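Local atomic coordinates of 4-hydroxy-3-methylbut-2-enyl diphosphate reductase, apicoplast (Plasmodium falciparum, PDB entry 4N7B), a protein that catalyses the last step of the MEP pathway of isoprenoid biosynthesis, reducing HMBPP to isopentenyl and dimethylallyl diphosphate with an iron-sulfur cluster. Residues Asn332-Val346 against Phe371-Leu385. Numbering follows the deposited sequence.
Sequences NYDIILIGYKNHVEV and FPLNKKLFYVTQTTL. With F3S (Fe3-s4 cluster), chain B; SO4 (sulfate ion), chain C.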
loop_
_atom_site.group_PDB
_atom_site.type_symbol
_atom_site.label_atom_id
_atom_site.label_comp_id
_atom_site.label_asym_id
_atom_site.label_seq_id
_atom_site.Cartn_x
_atom_site.Cartn_y
_atom_site.Cartn_z
ATOM N N ASN A 332 24.844 -8.541 11.702
ATOM C CA ASN A 332 25.802 -7.469 11.416
ATOM C C ASN A 332 25.880 -7.049 9.940
ATOM O O ASN A 332 26.961 -6.741 9.427
ATOM C CB ASN A 332 27.196 -7.835 11.921
ATOM C CG ASN A 332 28.073 -6.614 12.114
ATOM O OD1 ASN A 332 27.607 -5.587 12.613
ATOM N ND2 ASN A 332 29.346 -6.711 11.708
ATOM N N TYR A 333 24.737 -7.056 9.262
ATOM C CA TYR A 333 24.622 -6.442 7.957
ATOM C C TYR A 333 24.232 -4.993 8.161
ATOM O O TYR A 333 23.534 -4.663 9.113
ATOM C CB TYR A 333 23.495 -7.078 7.150
ATOM C CG TYR A 333 23.794 -8.400 6.486
ATOM C CD1 TYR A 333 23.967 -9.560 7.229
ATOM C CD2 TYR A 333 23.837 -8.497 5.104
ATOM C CE1 TYR A 333 24.201 -10.767 6.613
ATOM C CE2 TYR A 333 24.076 -9.698 4.477
ATOM C CZ TYR A 333 24.247 -10.837 5.231
ATOM O OH TYR A 333 24.493 -12.043 4.595
ATOM N N ASP A 334 24.652 -4.122 7.262
ATOM C CA ASP A 334 24.034 -2.819 7.205
ATOM C C ASP A 334 22.923 -2.970 6.201
ATOM O O ASP A 334 23.019 -3.788 5.295
ATOM C CB ASP A 334 25.017 -1.734 6.785
ATOM C CG ASP A 334 25.550 -0.950 7.971
ATOM O OD1 ASP A 334 25.857 -1.578 9.007
ATOM O OD2 ASP A 334 25.649 0.293 7.873
ATOM N N ILE A 335 21.862 -2.196 6.363
ATOM C CA ILE A 335 20.676 -2.397 5.560
ATOM C C ILE A 335 20.359 -1.190 4.705
ATOM O O ILE A 335 20.300 -0.071 5.211
ATOM C CB ILE A 335 19.472 -2.703 6.446
ATOM C CG1 ILE A 335 19.472 -4.192 6.815
ATOM C CG2 ILE A 335 18.181 -2.395 5.712
ATOM C CD1 ILE A 335 19.723 -4.443 8.246
ATOM N N ILE A 336 20.155 -1.418 3.410
ATOM C CA ILE A 336 19.740 -0.345 2.516
ATOM C C ILE A 336 18.252 -0.467 2.265
ATOM O O ILE A 336 17.785 -1.490 1.801
ATOM C CB ILE A 336 20.472 -0.373 1.170
ATOM C CG1 ILE A 336 21.843 0.292 1.274
ATOM C CG2 ILE A 336 19.731 0.464 0.164
ATOM C CD1 ILE A 336 22.824 -0.434 2.097
ATOM N N LEU A 337 17.513 0.588 2.576
ATOM C CA LEU A 337 16.067 0.584 2.462
ATOM C C LEU A 337 15.655 1.497 1.320
ATOM O O LEU A 337 15.739 2.709 1.450
ATOM C CB LEU A 337 15.448 1.091 3.762
ATOM C CG LEU A 337 13.933 1.334 3.775
ATOM C CD1 LEU A 337 13.189 0.177 3.163
ATOM C CD2 LEU A 337 13.475 1.557 5.200
ATOM N N ILE A 338 15.239 0.918 0.196
ATOM C CA ILE A 338 14.793 1.717 -0.948
ATOM C C ILE A 338 13.326 2.107 -0.771
ATOM O O ILE A 338 12.455 1.254 -0.709
ATOM C CB ILE A 338 14.912 0.916 -2.250
ATOM C CG1 ILE A 338 16.314 0.315 -2.372
ATOM C CG2 ILE A 338 14.605 1.801 -3.431
ATOM C CD1 ILE A 338 16.530 -0.500 -3.629
ATOM N N GLY A 339 13.043 3.388 -0.660
ATOM C CA GLY A 339 11.670 3.814 -0.480
ATOM C C GLY A 339 11.680 5.293 -0.216
ATOM O O GLY A 339 12.756 5.893 -0.208
ATOM N N TYR A 340 10.513 5.886 0.007
ATOM C CA TYR A 340 10.416 7.334 0.190
ATOM C C TYR A 340 10.461 7.720 1.668
ATOM O O TYR A 340 9.651 7.248 2.462
ATOM C CB TYR A 340 9.140 7.841 -0.468
ATOM C CG TYR A 340 9.153 7.602 -1.959
ATOM C CD1 TYR A 340 9.924 8.401 -2.794
ATOM C CD2 TYR A 340 8.442 6.550 -2.527
ATOM C CE1 TYR A 340 9.964 8.190 -4.161
ATOM C CE2 TYR A 340 8.472 6.327 -3.904
ATOM C CZ TYR A 340 9.235 7.158 -4.716
ATOM O OH TYR A 340 9.277 6.961 -6.082
ATOM N N LYS A 341 11.428 8.576 2.011
ATOM C CA LYS A 341 11.768 8.912 3.400
ATOM C C LYS A 341 10.592 9.287 4.307
ATOM O O LYS A 341 10.603 9.003 5.505
ATOM C CB LYS A 341 12.757 10.085 3.418
ATOM C CG LYS A 341 14.156 9.741 2.949
ATOM C CD LYS A 341 15.121 10.932 3.170
ATOM C CE LYS A 341 16.462 10.738 2.426
ATOM N NZ LYS A 341 17.222 9.481 2.789
ATOM N N ASN A 342 9.581 9.934 3.755
ATOM C CA ASN A 342 8.490 10.419 4.589
ATOM C C ASN A 342 7.205 9.589 4.491
ATOM O O ASN A 342 6.140 10.037 4.926
ATOM C CB ASN A 342 8.212 11.884 4.258
ATOM C CG ASN A 342 9.302 12.812 4.771
ATOM O OD1 ASN A 342 9.621 12.816 5.963
ATOM N ND2 ASN A 342 9.891 13.590 3.868
ATOM N N HIS A 343 7.298 8.390 3.922
ATOM C CA HIS A 343 6.158 7.471 3.905
ATOM C C HIS A 343 6.128 6.690 5.216
ATOM O O HIS A 343 7.156 6.156 5.631
ATOM C CB HIS A 343 6.267 6.507 2.718
ATOM C CG HIS A 343 5.002 5.764 2.430
ATOM N ND1 HIS A 343 4.577 4.700 3.196
ATOM C CD2 HIS A 343 4.063 5.928 1.467
ATOM C CE1 HIS A 343 3.437 4.242 2.720
ATOM N NE2 HIS A 343 3.100 4.971 1.669
ATOM N N VAL A 344 4.966 6.612 5.874
ATOM C CA VAL A 344 4.884 5.939 7.184
ATOM C C VAL A 344 5.424 4.504 7.188
ATOM O O VAL A 344 6.046 4.075 8.166
ATOM C CB VAL A 344 3.449 5.922 7.763
ATOM C CG1 VAL A 344 3.050 7.307 8.164
ATOM C CG2 VAL A 344 2.472 5.362 6.768
ATOM N N GLU A 345 5.168 3.753 6.123
ATOM C CA GLU A 345 5.720 2.409 6.010
ATOM C C GLU A 345 7.237 2.376 6.085
ATOM O O GLU A 345 7.826 1.507 6.734
ATOM C CB GLU A 345 5.287 1.725 4.713
ATOM C CG GLU A 345 5.846 0.313 4.620
ATOM C CD GLU A 345 5.733 -0.272 3.245
ATOM O OE1 GLU A 345 4.652 -0.129 2.610
ATOM O OE2 GLU A 345 6.740 -0.876 2.798
ATOM N N VAL A 346 7.868 3.302 5.388
ATOM C CA VAL A 346 9.322 3.344 5.326
ATOM C C VAL A 346 9.894 3.740 6.676
ATOM O O VAL A 346 10.879 3.166 7.143
ATOM C CB VAL A 346 9.781 4.323 4.256
ATOM C CG1 VAL A 346 11.288 4.553 4.340
ATOM C CG2 VAL A 346 9.371 3.809 2.870
ATOM N N PHE A 371 30.943 2.249 2.297
ATOM C CA PHE A 371 31.124 1.178 3.268
ATOM C C PHE A 371 32.476 0.526 3.071
ATOM O O PHE A 371 32.964 0.436 1.946
ATOM C CB PHE A 371 30.056 0.096 3.101
ATOM C CG PHE A 371 28.650 0.588 3.286
ATOM C CD1 PHE A 371 28.134 0.784 4.553
ATOM C CD2 PHE A 371 27.845 0.843 2.193
ATOM C CE1 PHE A 371 26.834 1.226 4.728
ATOM C CE2 PHE A 371 26.549 1.293 2.361
ATOM C CZ PHE A 371 26.043 1.488 3.631
ATOM N N PRO A 372 33.083 0.053 4.168
ATOM C CA PRO A 372 34.257 -0.817 4.063
ATOM C C PRO A 372 33.975 -1.971 3.112
ATOM O O PRO A 372 32.814 -2.336 2.895
ATOM C CB PRO A 372 34.433 -1.332 5.490
ATOM C CG PRO A 372 33.847 -0.265 6.351
ATOM C CD PRO A 372 32.693 0.296 5.567
ATOM N N LEU A 373 35.031 -2.544 2.552
ATOM C CA LEU A 373 34.887 -3.531 1.492
ATOM C C LEU A 373 34.421 -4.889 2.016
ATOM O O LEU A 373 33.858 -5.697 1.273
ATOM C CB LEU A 373 36.219 -3.689 0.764
ATOM C CG LEU A 373 36.114 -4.435 -0.561
ATOM C CD1 LEU A 373 35.300 -3.614 -1.561
ATOM C CD2 LEU A 373 37.503 -4.754 -1.092
ATOM N N ASN A 374 34.651 -5.131 3.302
ATOM C CA ASN A 374 34.300 -6.400 3.927
ATOM C C ASN A 374 32.873 -6.385 4.475
ATOM O O ASN A 374 32.392 -7.385 5.021
ATOM C CB ASN A 374 35.289 -6.719 5.057
ATOM C CG ASN A 374 35.226 -5.712 6.200
ATOM O OD1 ASN A 374 34.682 -4.617 6.049
ATOM N ND2 ASN A 374 35.793 -6.078 7.349
ATOM N N LYS A 375 32.194 -5.251 4.315
ATOM C CA LYS A 375 30.923 -5.024 4.995
ATOM C C LYS A 375 29.768 -5.676 4.257
ATOM O O LYS A 375 29.517 -5.385 3.094
ATOM C CB LYS A 375 30.654 -3.526 5.176
ATOM C CG LYS A 375 29.246 -3.196 5.655
ATOM C CD LYS A 375 28.858 -4.008 6.888
ATOM C CE LYS A 375 29.328 -3.370 8.174
ATOM N NZ LYS A 375 28.503 -3.858 9.315
ATOM N N LYS A 376 29.058 -6.554 4.950
ATOM C CA LYS A 376 27.922 -7.230 4.364
ATOM C C LYS A 376 26.713 -6.294 4.275
ATOM O O LYS A 376 26.372 -5.589 5.233
ATOM C CB LYS A 376 27.595 -8.463 5.190
ATOM C CG LYS A 376 28.777 -9.402 5.352
ATOM C CD LYS A 376 28.342 -10.846 5.170
ATOM C CE LYS A 376 28.073 -11.172 3.692
ATOM N NZ LYS A 376 27.370 -12.488 3.513
ATOM N N LEU A 377 26.064 -6.292 3.119
ATOM C CA LEU A 377 24.939 -5.399 2.886
ATOM C C LEU A 377 23.735 -6.184 2.444
ATOM O O LEU A 377 23.850 -7.171 1.728
ATOM C CB LEU A 377 25.275 -4.364 1.810
ATOM C CG LEU A 377 26.477 -3.469 2.134
ATOM C CD1 LEU A 377 26.756 -2.542 0.958
ATOM C CD2 LEU A 377 26.240 -2.672 3.417
ATOM N N PHE A 378 22.573 -5.708 2.861
ATOM C CA PHE A 378 21.310 -6.341 2.554
ATOM C C PHE A 378 20.360 -5.213 2.207
ATOM O O PHE A 378 20.306 -4.207 2.921
ATOM C CB PHE A 378 20.802 -7.076 3.787
ATOM C CG PHE A 378 19.676 -8.053 3.514
ATOM C CD1 PHE A 378 19.948 -9.344 3.077
ATOM C CD2 PHE A 378 18.350 -7.691 3.722
ATOM C CE1 PHE A 378 18.922 -10.251 2.842
ATOM C CE2 PHE A 378 17.314 -8.603 3.492
ATOM C CZ PHE A 378 17.603 -9.877 3.051
ATOM N N TYR A 379 19.628 -5.348 1.110
ATOM C CA TYR A 379 18.672 -4.330 0.771
ATOM C C TYR A 379 17.259 -4.851 0.837
ATOM O O TYR A 379 16.992 -6.035 0.705
ATOM C CB TYR A 379 18.965 -3.694 -0.596
ATOM C CG TYR A 379 18.479 -4.457 -1.825
ATOM C CD1 TYR A 379 17.165 -4.341 -2.265
ATOM C CD2 TYR A 379 19.351 -5.258 -2.568
ATOM C CE1 TYR A 379 16.724 -5.017 -3.391
ATOM C CE2 TYR A 379 18.917 -5.934 -3.696
ATOM C CZ TYR A 379 17.599 -5.811 -4.098
ATOM O OH TYR A 379 17.143 -6.480 -5.214
ATOM N N VAL A 380 16.351 -3.911 0.998
ATOM C CA VAL A 380 14.971 -4.198 1.240
ATOM C C VAL A 380 14.246 -3.011 0.603
ATOM O O VAL A 380 14.887 -1.988 0.334
ATOM C CB VAL A 380 14.803 -4.338 2.771
ATOM C CG1 VAL A 380 13.871 -3.311 3.342
ATOM C CG2 VAL A 380 14.410 -5.736 3.120
ATOM N N THR A 381 12.944 -3.115 0.335
ATOM C CA THR A 381 12.234 -2.005 -0.293
ATOM C C THR A 381 10.861 -1.779 0.319
ATOM O O THR A 381 10.275 -2.666 0.945
ATOM C CB THR A 381 12.066 -2.180 -1.840
ATOM O OG1 THR A 381 10.953 -3.023 -2.144
ATOM C CG2 THR A 381 13.300 -2.773 -2.459
ATOM N N GLN A 382 10.361 -0.570 0.126
ATOM C CA GLN A 382 8.951 -0.260 0.311
ATOM C C GLN A 382 8.108 -1.232 -0.528
ATOM O O GLN A 382 8.450 -1.548 -1.670
ATOM C CB GLN A 382 8.707 1.177 -0.142
ATOM C CG GLN A 382 7.376 1.782 0.239
ATOM C CD GLN A 382 7.325 3.257 -0.089
ATOM O OE1 GLN A 382 8.357 3.908 -0.169
ATOM N NE2 GLN A 382 6.130 3.790 -0.301
ATOM N N THR A 383 6.986 -1.679 0.022
ATOM C CA THR A 383 6.180 -2.729 -0.617
ATOM C C THR A 383 5.438 -2.270 -1.857
ATOM O O THR A 383 5.030 -3.094 -2.669
ATOM C CB THR A 383 5.116 -3.283 0.346
ATOM O OG1 THR A 383 4.202 -2.237 0.714
ATOM C CG2 THR A 383 5.760 -3.830 1.583
ATOM N N THR A 384 5.272 -0.961 -2.003
ATOM C CA THR A 384 4.396 -0.386 -3.013
ATOM C C THR A 384 5.112 0.427 -4.105
ATOM O O THR A 384 4.485 1.225 -4.790
ATOM C CB THR A 384 3.406 0.558 -2.344
ATOM O OG1 THR A 384 4.124 1.436 -1.473
ATOM C CG2 THR A 384 2.370 -0.227 -1.536
ATOM N N LEU A 385 6.405 0.205 -4.302
ATOM C CA LEU A 385 7.147 0.961 -5.302
ATOM C C LEU A 385 6.686 0.656 -6.738
ATOM O O LEU A 385 6.011 -0.339 -7.006
ATOM C CB LEU A 385 8.638 0.649 -5.179
ATOM C CG LEU A 385 9.276 1.074 -3.853
ATOM C CD1 LEU A 385 10.763 0.799 -3.899
ATOM C CD2 LEU A 385 9.004 2.553 -3.576
HETATM FE FE1 F3S B . -1.730 -4.461 0.428
HETATM FE FE3 F3S B . 0.026 -5.523 2.172
HETATM FE FE4 F3S B . 0.718 -4.963 -0.363
HETATM S S1 F3S B . -1.339 -3.824 2.488
HETATM S S2 F3S B . -0.529 -3.227 -0.983
HETATM S S3 F3S B . -0.748 -6.457 0.350
HETATM S S4 F3S B . 1.951 -4.700 1.438
HETATM S S SO4 C . 0.179 3.037 0.231
HETATM O O1 SO4 C . 0.935 2.290 1.227
HETATM O O2 SO4 C . -1.257 2.937 0.514
HETATM O O3 SO4 C . 0.613 4.429 0.321
HETATM O O4 SO4 C . 0.424 2.563 -1.143
HETATM O O HOH W 1 29.647 -7.211 7.769
#
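Asp334-Ile338 and Leu377-Thr381 run side by side as parallel strands, their axes 25° apart. Six backbone hydrogen bonds join them, from Asp334 N to Lys376 O through to Gln382 N to Ile338 O. Ile335, Leu337, Phe378 and Val380 project from the face covered by helix 316-329; Ile336, Ile338, Tyr379 and Thr381 lie under helix 387-400.

At the N-terminal end of the pairing, Lys376 lays CB over one face of the Tyr333 ring in a CH-pi contact, 3.8 Å from the centroid, then bends at chi2 and chi3 to bring NZ to Tyr333 OH. Glu405 forms a salt bridge to Lys376 and a hydrogen bond to Tyr333. Asp334 forms a long salt bridge through OD1 to Lys375 NZ (3.5 Å), while its OD2 bonds His358.

Beyond the strands, Gln382 reaches back with CG anti to its backbone N (chi1 -168°). Its OE1 accepts a hydrogen bond from Tyr340 N at 2.9 Å, and its NE2 lies 3.4 Å above the plane of the His343 ring. Glu345 turns its carboxylate to Thr383: OE2 accepts a hydrogen bond from Thr383 N on its syn lone pair, and OE1 one from Thr383 OG1 at 2.9 Å, which together restrain the carboxylate's rotation. That OG1 also lies 3.4 Å from S4 of the cluster. His343, at the N-cap of helix 344-350, accepts a hydrogen bond from Glu345 N at ND1; its NE2 donates a nearly straight bond (170°) to sulfate O3. The sulfate, also held by His260 and the backbone of Ser442 and Asn443, is consistent with an occupant of the substrate's diphosphate site. Active-site loops at the C-terminal ends of parallel strands are characteristic of alpha/beta folds; these carry cluster-lining Thr383, the probable proton donor Glu345 and His343, which by similarity binds the diphosphate substrate.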